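Local atomic coordinates of putative secreted endoglycosylceramidase (Rhodococcus hoagii, PDB entry 6JYZ), a protein that probably hydrolyses O-glycosyl bonds as a glycoside hydrolase family 5 enzyme, an endogalactosylceramidase acting on galactosylceramide-type glycolipids. Residues A[134-148]-A[162-174]. Numbering follows the deposited sequence.
Sequences GTPEGQDCPPLLQRG and GGWTTCNIGGQRE
The disulfide between Cys141 and Cys167 ties together two parts of the long surface loop that follows strand 119-124 of the glycoside hydrolase family 5 catalytic domain and leads into helix 177-187. Packing is tightest around this bridge, whose chi3 of -81° is close to the roughly 90° twist of a relaxed disulfide. The CB of Cys167 lies 3.7 Å from Leu145 CB, and beside it a single antiparallel hydrogen-bonded pair joins Gln146 to Asn168 through two backbone bonds. Leu145 sends its two methyl branches apart, CD1 resting against Thr165 CG2 and CD2 against Ile169 CG1 at 3.6 Å. On the other side of the disulfide, Thr135 OG1 accepts the N-H of Gly148 and shares a 2.7 Å hydrogen bond with Thr166 OG1. That second hydroxyl is placed between its own backbone N and carbonyl carbon (chi1 61°), facing Thr135. A valine in place of Thr135 would probably leave Gly148 N and the Thr166 hydroxyl without this shared partner. The solvent side is looser: the exposed Gln146 side chain extends alongside the Ile169-Gln172 type I' turn, its OE1 3.4 Å from Gly171 CA. Two waters bridge the segments, one linking Asp140 O to Thr165 OG1 beside the disulfide, the other donating to Leu144 O and accepting from Gly170 N at 2.8 Å.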
loop_
_atom_site.group_PDB
_atom_site.type_symbol
_atom_site.label_atom_id
_atom_site.label_comp_id
_atom_site.label_asym_id
_atom_site.label_seq_id
_atom_site.Cartn_x
_atom_site.Cartn_y
_atom_site.Cartn_z
ATOM N N GLY A 134 13.705 15.074 12.159
ATOM C CA GLY A 134 13.015 15.814 13.202
ATOM C C GLY A 134 13.849 16.965 13.782
ATOM O O GLY A 134 15.065 17.007 13.674
ATOM N N THR A 135 13.136 17.897 14.412
ATOM C CA THR A 135 13.823 19.028 15.051
ATOM C C THR A 135 14.448 18.560 16.363
ATOM O O THR A 135 13.736 18.060 17.212
ATOM C CB THR A 135 12.832 20.152 15.316
ATOM O OG1 THR A 135 12.095 20.463 14.117
ATOM C CG2 THR A 135 13.542 21.431 15.759
ATOM N N PRO A 136 15.766 18.748 16.543
ATOM C CA PRO A 136 16.355 18.270 17.817
ATOM C C PRO A 136 15.828 19.059 19.004
ATOM O O PRO A 136 15.385 20.202 18.894
ATOM C CB PRO A 136 17.847 18.543 17.614
ATOM C CG PRO A 136 18.102 18.808 16.164
ATOM C CD PRO A 136 16.739 19.195 15.563
ATOM N N GLU A 137 15.762 18.396 20.179
ATOM C CA GLU A 137 15.244 19.026 21.381
ATOM C C GLU A 137 15.834 20.403 21.689
ATOM O O GLU A 137 15.065 21.295 22.031
ATOM C CB GLU A 137 15.411 18.027 22.548
ATOM C CG GLU A 137 14.917 18.556 23.885
ATOM C CD GLU A 137 15.437 17.834 25.123
ATOM O OE1 GLU A 137 16.090 16.751 24.989
ATOM O OE2 GLU A 137 15.195 18.363 26.233
ATOM N N GLY A 138 17.111 20.637 21.519
ATOM C CA GLY A 138 17.406 22.018 21.982
ATOM C C GLY A 138 17.346 23.108 20.898
ATOM O O GLY A 138 17.914 24.205 21.048
ATOM N N GLN A 139 16.723 22.806 19.755
ATOM C CA GLN A 139 16.778 23.664 18.565
ATOM C C GLN A 139 15.401 24.274 18.398
ATOM O O GLN A 139 14.379 23.579 18.379
ATOM C CB GLN A 139 17.052 22.784 17.328
ATOM C CG GLN A 139 16.944 23.542 15.984
ATOM C CD GLN A 139 17.993 24.625 15.845
ATOM O OE1 GLN A 139 19.172 24.357 15.968
ATOM N NE2 GLN A 139 17.561 25.811 15.548
ATOM N N ASP A 140 15.303 25.593 18.270
ATOM C CA ASP A 140 14.075 26.320 17.985
ATOM C C ASP A 140 13.808 26.386 16.467
ATOM O O ASP A 140 14.626 26.071 15.614
ATOM C CB ASP A 140 14.180 27.764 18.539
ATOM C CG ASP A 140 14.251 27.843 20.063
ATOM O OD1 ASP A 140 13.964 26.835 20.746
ATOM O OD2 ASP A 140 14.563 28.976 20.527
ATOM N N CYS A 141 12.549 26.751 16.213
ATOM C CA CYS A 141 12.074 26.956 14.863
ATOM C C CYS A 141 12.132 28.405 14.434
ATOM O O CYS A 141 11.978 29.334 15.246
ATOM C CB CYS A 141 10.604 26.596 14.783
ATOM S SG CYS A 141 10.453 24.794 14.819
ATOM N N PRO A 142 12.296 28.645 13.149
ATOM C CA PRO A 142 12.071 29.965 12.626
ATOM C C PRO A 142 10.648 30.337 12.990
ATOM O O PRO A 142 9.742 29.528 13.125
ATOM C CB PRO A 142 12.209 29.819 11.099
ATOM C CG PRO A 142 13.136 28.589 10.957
ATOM C CD PRO A 142 12.652 27.680 12.074
ATOM N N PRO A 143 10.452 31.671 13.099
ATOM C CA PRO A 143 9.151 32.235 13.127
ATOM C C PRO A 143 8.321 31.593 12.019
ATOM O O PRO A 143 8.726 31.328 10.890
ATOM C CB PRO A 143 9.403 33.740 12.880
ATOM C CG PRO A 143 10.816 33.970 13.252
ATOM C CD PRO A 143 11.492 32.690 12.828
ATOM N N LEU A 144 7.134 31.370 12.482
ATOM C CA LEU A 144 5.972 31.001 11.700
ATOM C C LEU A 144 5.917 29.498 11.430
ATOM O O LEU A 144 4.939 29.024 10.846
ATOM C CB LEU A 144 5.839 31.770 10.375
ATOM C CG LEU A 144 5.923 33.291 10.545
ATOM C CD1 LEU A 144 5.824 33.954 9.157
ATOM C CD2 LEU A 144 4.836 33.759 11.480
ATOM N N LEU A 145 6.961 28.751 11.785
ATOM C CA LEU A 145 6.995 27.298 11.509
ATOM C C LEU A 145 6.771 26.520 12.785
ATOM O O LEU A 145 6.990 26.999 13.895
ATOM C CB LEU A 145 8.345 26.927 10.918
ATOM C CG LEU A 145 8.750 27.665 9.645
ATOM C CD1 LEU A 145 10.045 27.079 9.125
ATOM C CD2 LEU A 145 7.657 27.551 8.581
ATOM N N GLN A 146 6.367 25.249 12.617
ATOM C CA GLN A 146 6.120 24.306 13.710
ATOM C C GLN A 146 7.268 23.298 13.789
ATOM O O GLN A 146 7.890 22.948 12.787
ATOM C CB GLN A 146 4.781 23.584 13.441
ATOM C CG GLN A 146 3.571 24.512 13.606
ATOM C CD GLN A 146 2.245 23.784 13.681
ATOM O OE1 GLN A 146 2.148 22.593 14.047
ATOM N NE2 GLN A 146 1.197 24.501 13.313
ATOM N N ARG A 147 7.474 22.678 14.933
ATOM C CA ARG A 147 8.525 21.689 15.099
ATOM C C ARG A 147 8.246 20.445 14.270
ATOM O O ARG A 147 7.081 20.011 14.148
ATOM C CB ARG A 147 8.566 21.205 16.556
ATOM C CG ARG A 147 8.863 22.396 17.471
ATOM C CD ARG A 147 9.077 21.935 18.936
ATOM N NE ARG A 147 10.309 21.209 19.071
ATOM C CZ ARG A 147 11.563 21.745 19.040
ATOM N NH1 ARG A 147 11.684 23.036 18.846
ATOM N NH2 ARG A 147 12.586 20.936 19.071
ATOM N N GLY A 148 9.269 19.932 13.607
ATOM C CA GLY A 148 9.188 18.652 12.898
ATOM C C GLY A 148 9.558 17.504 13.834
ATOM O O GLY A 148 10.311 17.654 14.795
ATOM N N GLY A 162 21.314 19.833 3.771
ATOM C CA GLY A 162 21.952 21.157 3.558
ATOM C C GLY A 162 21.931 22.041 4.814
ATOM O O GLY A 162 22.151 23.258 4.652
ATOM N N GLY A 163 21.614 21.506 5.981
ATOM C CA GLY A 163 21.444 22.311 7.174
ATOM C C GLY A 163 20.100 23.009 7.216
ATOM O O GLY A 163 19.865 23.739 8.169
ATOM N N TRP A 164 19.204 22.815 6.245
ATOM C CA TRP A 164 17.959 23.580 6.220
ATOM C C TRP A 164 17.057 23.205 7.389
ATOM O O TRP A 164 17.105 22.060 7.892
ATOM C CB TRP A 164 17.259 23.300 4.882
ATOM C CG TRP A 164 17.917 23.876 3.665
ATOM C CD1 TRP A 164 19.208 24.278 3.548
ATOM C CD2 TRP A 164 17.336 24.056 2.394
ATOM N NE1 TRP A 164 19.430 24.740 2.271
ATOM C CE2 TRP A 164 18.300 24.605 1.523
ATOM C CE3 TRP A 164 16.060 23.816 1.867
ATOM C CZ2 TRP A 164 18.031 24.943 0.190
ATOM C CZ3 TRP A 164 15.759 24.159 0.566
ATOM C CH2 TRP A 164 16.744 24.723 -0.265
ATOM N N THR A 165 16.200 24.117 7.810
ATOM C CA THR A 165 15.411 23.863 8.999
ATOM C C THR A 165 14.491 22.651 8.832
ATOM O O THR A 165 13.893 22.437 7.773
ATOM C CB THR A 165 14.596 25.113 9.372
ATOM O OG1 THR A 165 13.835 24.787 10.544
ATOM C CG2 THR A 165 13.642 25.579 8.332
ATOM N N THR A 166 14.437 21.893 9.911
ATOM C CA THR A 166 13.545 20.735 10.037
ATOM C C THR A 166 12.142 21.123 10.450
ATOM O O THR A 166 11.246 20.259 10.541
ATOM C CB THR A 166 14.105 19.743 11.062
ATOM O OG1 THR A 166 14.180 20.422 12.325
ATOM C CG2 THR A 166 15.462 19.256 10.638
ATOM N N CYS A 167 11.885 22.389 10.719
ATOM C CA CYS A 167 10.535 22.843 11.050
ATOM C C CYS A 167 9.683 22.979 9.824
ATOM O O CYS A 167 10.189 22.989 8.702
ATOM C CB CYS A 167 10.636 24.135 11.837
ATOM S SG CYS A 167 11.682 23.932 13.319
ATOM N N ASN A 168 8.381 22.974 9.999
ATOM C CA ASN A 168 7.479 22.914 8.851
ATOM C C ASN A 168 6.342 23.936 8.902
ATOM O O ASN A 168 6.108 24.571 9.939
ATOM C CB ASN A 168 6.937 21.474 8.701
ATOM C CG ASN A 168 6.217 20.989 9.924
ATOM O OD1 ASN A 168 5.339 21.686 10.422
ATOM N ND2 ASN A 168 6.536 19.795 10.410
ATOM N N ILE A 169 5.684 24.071 7.750
ATOM C CA ILE A 169 4.521 24.970 7.685
ATOM C C ILE A 169 3.281 24.210 8.159
ATOM O O ILE A 169 2.901 23.154 7.609
ATOM C CB ILE A 169 4.349 25.492 6.269
ATOM C CG1 ILE A 169 5.543 26.358 5.909
ATOM C CG2 ILE A 169 3.058 26.335 6.126
ATOM C CD1 ILE A 169 5.516 26.894 4.438
ATOM N N GLY A 170 2.690 24.679 9.256
ATOM C CA GLY A 170 1.360 24.185 9.658
ATOM C C GLY A 170 1.377 22.809 10.302
ATOM O O GLY A 170 0.316 22.237 10.471
ATOM N N GLY A 171 2.538 22.231 10.662
ATOM C CA GLY A 171 2.627 20.875 11.198
ATOM C C GLY A 171 2.574 19.825 10.088
ATOM O O GLY A 171 2.650 18.638 10.416
ATOM N N GLN A 172 2.495 20.192 8.833
ATOM C CA GLN A 172 2.468 19.179 7.779
ATOM C C GLN A 172 3.874 18.619 7.570
ATOM O O GLN A 172 4.826 19.341 7.264
ATOM C CB GLN A 172 2.015 19.854 6.473
ATOM C CG GLN A 172 1.867 18.824 5.354
ATOM C CD GLN A 172 1.806 19.351 3.945
ATOM O OE1 GLN A 172 1.495 20.518 3.713
ATOM N NE2 GLN A 172 2.160 18.483 2.992
ATOM N N ARG A 173 4.022 17.295 7.741
ATOM C CA ARG A 173 5.363 16.701 7.794
ATOM C C ARG A 173 6.196 16.942 6.544
ATOM O O ARG A 173 7.426 17.123 6.622
ATOM C CB ARG A 173 5.222 15.206 8.117
ATOM C CG ARG A 173 4.556 14.390 7.012
ATOM C CD ARG A 173 4.215 12.976 7.447
ATOM N NE ARG A 173 3.462 12.309 6.396
ATOM C CZ ARG A 173 2.686 11.253 6.571
ATOM N NH1 ARG A 173 2.732 10.647 7.758
ATOM N NH2 ARG A 173 1.949 10.794 5.572
ATOM N N GLU A 174 5.548 16.990 5.385
ATOM C CA GLU A 174 6.271 17.188 4.137
ATOM C C GLU A 174 6.660 18.650 3.902
ATOM O O GLU A 174 7.558 18.873 3.083
ATOM C CB GLU A 174 5.436 16.766 2.928
ATOM C CG GLU A 174 5.068 15.293 2.870
ATOM C CD GLU A 174 3.899 14.903 3.707
ATOM O OE1 GLU A 174 3.180 15.772 4.260
ATOM O OE2 GLU A 174 3.673 13.639 3.789
HETATM O O HOH W 1 15.262 25.011 12.939
HETATM O O HOH W 2 3.206 27.007 10.738
#